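Local coordinates for flagellar regulatory protein C (Vibrio cholerae, PDB 4QHS) that probably hydrolyses ATP through its heptameric AAA+ domain to activate sigma-54-dependent transcription of flagellar genes, at residues 220-223 with 224-228. Sequence-based numbering, arbitrary orientation.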
# COMPACT_ATOMS: atom_id res chain seq x y z
N ASN A 220 -35.39 -34.03 -38.99
CA ASN A 220 -36.01 -32.93 -38.31
C ASN A 220 -35.09 -32.42 -37.23
O ASN A 220 -35.19 -31.29 -36.82
CB ASN A 220 -37.33 -33.37 -37.70
CG ASN A 220 -38.50 -33.06 -38.59
OD1 ASN A 220 -38.32 -32.71 -39.74
ND2 ASN A 220 -39.69 -33.20 -38.06
N ALA A 221 -34.20 -33.29 -36.77
CA ALA A 221 -33.20 -32.95 -35.79
C ALA A 221 -32.08 -32.22 -36.47
O ALA A 221 -31.54 -31.29 -35.95
CB ALA A 221 -32.69 -34.18 -35.13
N ILE A 222 -31.75 -32.66 -37.66
CA ILE A 222 -30.72 -32.00 -38.41
C ILE A 222 -31.10 -30.56 -38.66
O ILE A 222 -30.32 -29.66 -38.50
CB ILE A 222 -30.55 -32.67 -39.74
CG1 ILE A 222 -30.09 -34.10 -39.53
CG2 ILE A 222 -29.54 -31.96 -40.53
CD1 ILE A 222 -28.66 -34.25 -39.58
N THR A 223 -32.33 -30.37 -39.04
CA THR A 223 -32.78 -29.07 -39.40
C THR A 223 -32.72 -28.21 -38.16
O THR A 223 -32.36 -27.06 -38.20
CB THR A 223 -34.22 -29.17 -39.96
OG1 THR A 223 -34.18 -29.82 -41.22
CG2 THR A 223 -34.82 -27.83 -40.13
N LYS A 224 -33.09 -28.81 -37.05
CA LYS A 224 -33.07 -28.15 -35.77
C LYS A 224 -31.67 -27.76 -35.43
O LYS A 224 -31.41 -26.67 -35.00
CB LYS A 224 -33.59 -29.09 -34.72
CG LYS A 224 -33.68 -28.52 -33.37
CD LYS A 224 -34.98 -28.93 -32.80
CE LYS A 224 -34.87 -29.19 -31.36
NZ LYS A 224 -35.92 -30.11 -30.93
N LEU A 225 -30.75 -28.67 -35.66
CA LEU A 225 -29.33 -28.37 -35.49
C LEU A 225 -28.85 -27.28 -36.47
O LEU A 225 -28.06 -26.41 -36.09
CB LEU A 225 -28.48 -29.64 -35.67
CG LEU A 225 -28.09 -30.60 -34.53
CD1 LEU A 225 -27.99 -29.92 -33.15
CD2 LEU A 225 -28.96 -31.82 -34.45
N LEU A 226 -29.30 -27.31 -37.71
CA LEU A 226 -28.82 -26.37 -38.70
C LEU A 226 -29.30 -24.97 -38.49
O LEU A 226 -28.67 -24.06 -38.91
CB LEU A 226 -29.22 -26.81 -40.08
CG LEU A 226 -28.52 -28.05 -40.59
CD1 LEU A 226 -28.96 -28.33 -41.97
CD2 LEU A 226 -27.05 -27.83 -40.60
N ASN A 227 -30.43 -24.81 -37.85
CA ASN A 227 -31.04 -23.51 -37.76
C ASN A 227 -30.77 -22.82 -36.44
O ASN A 227 -31.49 -21.94 -36.06
CB ASN A 227 -32.55 -23.61 -37.95
CG ASN A 227 -32.97 -23.56 -39.42
OD1 ASN A 227 -33.14 -22.49 -39.99
ND2 ASN A 227 -33.15 -24.71 -40.02
N TYR A 228 -29.74 -23.23 -35.74
CA TYR A 228 -29.45 -22.63 -34.48
C TYR A 228 -28.18 -21.87 -34.70
O TYR A 228 -27.29 -22.37 -35.33
CB TYR A 228 -29.25 -23.71 -33.44
CG TYR A 228 -28.83 -23.21 -32.10
CD1 TYR A 228 -29.63 -22.37 -31.39
CD2 TYR A 228 -27.65 -23.61 -31.54
CE1 TYR A 228 -29.26 -21.93 -30.17
CE2 TYR A 228 -27.28 -23.17 -30.32
CZ TYR A 228 -28.09 -22.33 -29.64
OH TYR A 228 -27.73 -21.88 -28.42
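K224 takes up the helix from N220: its N donates to N220 O over 3.3 Å, a long bond that meets the acceptor from above the carbonyl plane. The lysine chain bends twice along its length and leads away from the preceding turn, touching Q254. One residue on, L225 N makes a shorter bond to A221 O. The leucine's CD2 folds back over that carbonyl, 3.0 Å from A221 O, and only grazes the CB of A221, both residues being buried. L226 N then reaches I222 O at 2.7 Å, nearly along the C=O axis. Here the two side chains run side by side in the same direction, and CG2 of I222, set anti to its own backbone N (chi1 -63°), meets CD1 of L226 at 3.9 Å. N227, the first residue to leave helical geometry, grips T223 O twice: its N bonds at 3.0 Å, completing the i to i+4 pattern of a last alpha-helical turn, and its side-chain ND2 adds a second bond at 3.1 Å at this C-terminal end. The two donors come from opposite faces of the carbonyl plane, and the oxygen lies almost in the plane of the asparagine amide, which should fix the rotation of that group. CG2 of T223 lies 3.5 Å from the same ND2. Y228 turns off beyond this end, its OH bonded to E236 on helix 233-247 and its ring edge-to-face with W230, whose NE1 bonds to L225 O. Helix 219-226 belongs to the AAA+ lid, with I222 and L226 resting on E196 and I195 of helix 195-208.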